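Local coordinates for periplasmic solute binding protein (Pectobacterium atrosepticum, PDB 4RY1) that probably captures a sugar in the periplasm and delivers it to an ABC-type importer, as a solute-binding protein of family 1, at residues G92-N97 with M309-E314; L319-G324 with I338-P343. All coordinates share one frame; numbering follows the deposited sequence. Where two conformers were deposited one is given.

Interaction 1 (G92-N97 with M309-E314)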
loop_
_atom_site.group_PDB
_atom_site.type_symbol
_atom_site.label_atom_id
_atom_site.label_comp_id
_atom_site.label_asym_id
_atom_site.label_seq_id
_atom_site.Cartn_x
_atom_site.Cartn_y
_atom_site.Cartn_z
ATOM N N GLY A 92 8.043 23.106 -2.805
ATOM C CA GLY A 92 7.824 23.754 -1.498
ATOM C C GLY A 92 6.424 23.589 -0.935
ATOM O O GLY A 92 6.218 23.765 0.258
ATOM N N ASP A 93 5.462 23.234 -1.787
ATOM C CA ASP A 93 4.090 22.944 -1.322
ATOM C C ASP A 93 3.926 21.600 -0.628
ATOM O O ASP A 93 2.960 21.401 0.122
ATOM C CB ASP A 93 3.090 22.950 -2.478
ATOM C CG ASP A 93 2.844 24.326 -3.054
ATOM O OD1 ASP A 93 3.156 25.347 -2.398
ATOM O OD2 ASP A 93 2.323 24.374 -4.188
ATOM N N PHE A 94 4.848 20.675 -0.898
ATOM C CA PHE A 94 4.726 19.293 -0.442
ATOM C C PHE A 94 5.389 19.092 0.908
ATOM O O PHE A 94 6.387 19.738 1.211
ATOM C CB PHE A 94 5.284 18.316 -1.481
ATOM C CG PHE A 94 4.478 18.281 -2.742
ATOM C CD1 PHE A 94 4.701 19.213 -3.728
ATOM C CD2 PHE A 94 3.467 17.347 -2.932
ATOM C CE1 PHE A 94 3.961 19.226 -4.882
ATOM C CE2 PHE A 94 2.716 17.363 -4.104
ATOM C CZ PHE A 94 2.973 18.285 -5.078
ATOM N N PRO A 95 4.841 18.198 1.720
ATOM C CA PRO A 95 5.439 18.001 3.030
ATOM C C PRO A 95 6.889 17.527 2.880
ATOM O O PRO A 95 7.152 16.608 2.102
ATOM C CB PRO A 95 4.560 16.922 3.652
ATOM C CG PRO A 95 3.252 17.042 2.941
ATOM C CD PRO A 95 3.620 17.394 1.536
ATOM N N PRO A 96 7.833 18.168 3.573
ATOM C CA PRO A 96 9.226 17.730 3.428
ATOM C C PRO A 96 9.446 16.252 3.690
ATOM O O PRO A 96 10.257 15.608 3.009
ATOM C CB PRO A 96 9.955 18.554 4.481
ATOM C CG PRO A 96 9.153 19.797 4.602
ATOM C CD PRO A 96 7.726 19.416 4.353
ATOM N N ASN A 97 8.752 15.720 4.688
ATOM C CA ASN A 97 8.862 14.295 4.995
ATOM C C ASN A 97 8.440 13.419 3.805
ATOM O O ASN A 97 9.029 12.370 3.571
ATOM C CB ASN A 97 8.049 13.921 6.251
ATOM C CG ASN A 97 8.693 14.413 7.537
ATOM O OD1 ASN A 97 9.827 14.909 7.533
ATOM N ND2 ASN A 97 7.975 14.263 8.656
ATOM N N MET A 309 -1.658 17.977 -12.561
ATOM C CA MET A 309 -2.411 16.905 -11.884
ATOM C C MET A 309 -2.449 17.038 -10.350
ATOM O O MET A 309 -3.474 16.771 -9.718
ATOM C CB MET A 309 -1.838 15.522 -12.269
ATOM C CG MET A 309 -2.076 15.124 -13.730
ATOM S SD MET A 309 -1.518 13.410 -14.168
ATOM C CE MET A 309 -2.598 13.101 -15.573
ATOM N N LEU A 310 -1.330 17.431 -9.765
ATOM C CA LEU A 310 -1.169 17.393 -8.304
ATOM C C LEU A 310 -1.458 18.705 -7.579
ATOM O O LEU A 310 -1.721 18.712 -6.376
ATOM C CB LEU A 310 0.228 16.883 -7.935
ATOM C CG LEU A 310 0.578 15.468 -8.407
ATOM C CD1 LEU A 310 1.932 15.044 -7.825
ATOM C CD2 LEU A 310 -0.504 14.447 -8.131
ATOM N N SER A 311 -1.391 19.801 -8.307
ATOM C CA SER A 311 -1.491 21.136 -7.701
ATOM C C SER A 311 -2.461 22.082 -8.373
ATOM O O SER A 311 -3.027 22.940 -7.690
ATOM C CB SER A 311 -0.088 21.759 -7.623
ATOM O OG SER A 311 0.787 20.963 -6.806
ATOM N N ASN A 312 -2.649 21.997 -9.680
ATOM C CA ASN A 312 -3.547 22.926 -10.370
ATOM C C ASN A 312 -4.984 22.558 -10.028
ATOM O O ASN A 312 -5.357 21.404 -10.142
ATOM C CB ASN A 312 -3.339 22.856 -11.888
ATOM C CG ASN A 312 -4.149 23.895 -12.658
ATOM O OD1 ASN A 312 -5.373 23.911 -12.596
ATOM N ND2 ASN A 312 -3.465 24.745 -13.410
ATOM N N PRO A 313 -5.824 23.537 -9.624
ATOM C CA PRO A 313 -7.212 23.228 -9.244
ATOM C C PRO A 313 -7.975 22.361 -10.265
ATOM O O PRO A 313 -8.751 21.494 -9.886
ATOM C CB PRO A 313 -7.837 24.629 -9.098
ATOM C CG PRO A 313 -6.699 25.465 -8.614
ATOM C CD PRO A 313 -5.484 24.953 -9.371
ATOM N N GLU A 314 -7.755 22.608 -11.559
ATOM C CA GLU A 314 -8.476 21.859 -12.586
ATOM C C GLU A 314 -8.033 20.378 -12.614
ATOM O O GLU A 314 -8.851 19.464 -12.754
ATOM C CB GLU A 314 -8.301 22.516 -13.972
ATOM C CG GLU A 314 -9.006 23.861 -14.049
ATOM C CD GLU A 314 -10.475 23.783 -13.672
ATOM O OE1 GLU A 314 -11.172 22.921 -14.245
ATOM O OE2 GLU A 314 -10.929 24.578 -12.800
HETATM O O HOH W 1 2.915 22.587 -6.169
#
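F94 reaches across with the far end of its ring to overlap L310 and S311 where helix 299-310 gives out. Its CZ lies 4.2 Å from L310 CB, which sits at the ring edge close to the ring plane, while S311 OG approaches the same carbon obliquely at 3.9 Å. The ring reaches this place because CG stands anti to the carbonyl carbon (chi1 -67°). Both F94 and L310 also rest on L111 of strand 107-123, so in this α/β fold, common to periplasmic binding proteins, the turn leading into helix 96-100 and the end of helix 299-310 meet beside L111, on a strand of the mixed sheet. Beside the aromatic ring a polar route runs through one water, hydrogen-bonded to D93 OD2 (2.7 Å) and to S311 OG (2.8 Å). That hydroxyl is also hydrogen-bonded to N328, so the serine ties the water to a neighbouring loop that itself packs on F94. Just beyond, N312 OD1 caps helix 313-319 by accepting from E314 N (2.9 Å, 153° at the hydrogen), the donor lying in the carbonyl plane.

Interaction 2 (L319-G324 with I338-P343)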
loop_
_atom_site.group_PDB
_atom_site.type_symbol
_atom_site.label_atom_id
_atom_site.label_comp_id
_atom_site.label_asym_id
_atom_site.label_seq_id
_atom_site.Cartn_x
_atom_site.Cartn_y
_atom_site.Cartn_z
ATOM N N LEU A 319 -8.970 14.641 -10.830
ATOM C CA LEU A 319 -8.499 13.405 -10.202
ATOM C C LEU A 319 -9.240 13.053 -8.921
ATOM O O LEU A 319 -9.324 11.895 -8.552
ATOM C CB LEU A 319 -7.000 13.467 -9.928
ATOM C CG LEU A 319 -6.159 13.311 -11.186
ATOM C CD1 LEU A 319 -4.690 13.616 -10.958
ATOM C CD2 LEU A 319 -6.285 11.889 -11.713
ATOM N N GLY A 320 -9.747 14.065 -8.235
ATOM C CA GLY A 320 -10.421 13.849 -6.953
ATOM C C GLY A 320 -9.609 12.954 -6.054
ATOM O O GLY A 320 -8.406 13.178 -5.843
ATOM N N LEU A 321 -10.273 11.960 -5.481
ATOM C CA LEU A 321 -9.637 11.026 -4.546
ATOM C C LEU A 321 -9.230 9.698 -5.204
ATOM O O LEU A 321 -8.922 8.738 -4.503
ATOM C CB LEU A 321 -10.564 10.739 -3.358
ATOM C CG LEU A 321 -10.806 11.978 -2.488
ATOM C CD1 LEU A 321 -11.869 11.680 -1.439
ATOM C CD2 LEU A 321 -9.535 12.412 -1.769
ATOM N N GLN A 322 -9.146 9.671 -6.526
ATOM C CA GLN A 322 -8.851 8.428 -7.235
ATOM C C GLN A 322 -7.433 7.884 -7.034
ATOM O O GLN A 322 -7.199 6.709 -7.315
ATOM C CB GLN A 322 -9.121 8.618 -8.721
ATOM C CG GLN A 322 -10.591 8.825 -9.041
ATOM C CD GLN A 322 -11.436 7.646 -8.645
ATOM O OE1 GLN A 322 -11.069 6.514 -8.867
ATOM N NE2 GLN A 322 -12.581 7.929 -8.028
ATOM N N ASN A 323 -6.525 8.732 -6.552
ATOM C CA ASN A 323 -5.179 8.314 -6.183
ATOM C C ASN A 323 -4.925 8.471 -4.677
ATOM O O ASN A 323 -3.780 8.540 -4.241
ATOM C CB ASN A 323 -4.126 9.141 -6.923
ATOM C CG ASN A 323 -4.245 9.091 -8.416
ATOM O OD1 ASN A 323 -4.139 10.142 -9.120
ATOM N ND2 ASN A 323 -4.391 7.915 -8.925
ATOM N N GLY A 324 -5.992 8.566 -3.895
ATOM C CA GLY A 324 -5.873 8.767 -2.463
ATOM C C GLY A 324 -5.937 10.232 -2.077
ATOM O O GLY A 324 -6.268 11.098 -2.879
ATOM N N ILE A 338 -14.924 21.827 -1.820
ATOM C CA ILE A 338 -15.949 21.442 -2.793
ATOM C C ILE A 338 -16.720 20.171 -2.369
ATOM O O ILE A 338 -17.551 19.685 -3.114
ATOM C CB ILE A 338 -15.402 21.334 -4.237
ATOM C CG1 ILE A 338 -14.458 20.113 -4.406
ATOM C CG2 ILE A 338 -14.720 22.643 -4.624
ATOM C CD1 ILE A 338 -14.065 19.885 -5.853
ATOM N N GLY A 339 -16.417 19.657 -1.180
ATOM C CA GLY A 339 -17.146 18.550 -0.573
ATOM C C GLY A 339 -16.756 17.139 -0.986
ATOM O O GLY A 339 -17.422 16.190 -0.598
ATOM N N VAL A 340 -15.696 17.008 -1.789
ATOM C CA VAL A 340 -15.240 15.689 -2.212
ATOM C C VAL A 340 -14.618 14.950 -1.041
ATOM O O VAL A 340 -14.845 13.759 -0.844
ATOM C CB VAL A 340 -14.288 15.842 -3.398
ATOM C CG1 VAL A 340 -13.571 14.551 -3.728
ATOM C CG2 VAL A 340 -15.082 16.287 -4.605
ATOM N N ILE A 341 -13.802 15.674 -0.287
ATOM C CA ILE A 341 -13.380 15.227 1.040
ATOM C C ILE A 341 -14.481 15.688 1.986
ATOM O O ILE A 341 -14.822 16.880 2.029
ATOM C CB ILE A 341 -12.011 15.806 1.438
ATOM C CG1 ILE A 341 -10.897 15.173 0.605
ATOM C CG2 ILE A 341 -11.717 15.593 2.914
ATOM C CD1 ILE A 341 -9.571 15.868 0.755
ATOM N N ASN A 342 -15.030 14.737 2.722
ATOM C CA ASN A 342 -16.131 15.004 3.665
ATOM C C ASN A 342 -16.145 13.914 4.741
ATOM O O ASN A 342 -15.514 12.862 4.561
ATOM C CB ASN A 342 -17.459 15.070 2.906
ATOM C CG ASN A 342 -17.828 13.741 2.284
ATOM O OD1 ASN A 342 -18.195 12.802 2.989
ATOM N ND2 ASN A 342 -17.684 13.635 0.962
ATOM N N PRO A 343 -16.833 14.148 5.876
ATOM C CA PRO A 343 -16.772 13.190 6.989
ATOM C C PRO A 343 -17.501 11.864 6.759
ATOM O O PRO A 343 -17.382 10.963 7.590
ATOM C CB PRO A 343 -17.377 13.954 8.165
ATOM C CG PRO A 343 -17.486 15.369 7.739
ATOM C CD PRO A 343 -17.432 15.429 6.259
#
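L321 packs against V340 and I341, and this one side chain makes the cross-contact from its side. It is brought there by G320, whose positive phi (48°) turns the chain away from helix 313-319 in a type II' turn closed by Q322 N bonding to L319 O at 3.0 Å. L321 CG, anti to the carbonyl carbon (chi1 -66°), lies 4.0 Å from V340 CG1, and the two side chains run past each other in opposite directions. One branch, CD1, also comes within 3.7 Å of V340 O, so the leucine touches backbone as well as methyl. The other branch, CD2, meets I341 CG1 at 3.9 Å, the isoleucine crossing the leucine nearly at right angles. From L321 a type I turn continues to G324, closed by G324 N to L321 O; within it Q322 O accepts from R15 of helix 13-29. On the opposing segment, G339, with positive phi, completes a Schellman motif after helix 329-337, and its carbonyl O accepts from N342 ND2 at 3.0 Å, which braces the backbone around V340 and I341. L335 of the same helix touches both L321 and I341, so these two pack together against helix 329-337. No hydrogen bond links the two segments, so their fit rests on apolar packing of L321 against V340 and I341.

How the interactions relate
Interactions 1 and 2 follow one another along the chain and lie on the same side of its centre, their own centres about 15 Å apart. Helix 313-319 connects them: it begins within the segment 309-314 of interaction 1 and ends at the start of interaction 2. They also touch directly, M309 O lying 3.6 Å from L319 CD1. Helix 13-29 lies alongside, with T19 touching both M309 and L319. Helix 329-337 offers a second connection, since K330 makes a weak, long ion pair with D93 while L335 packs on L321.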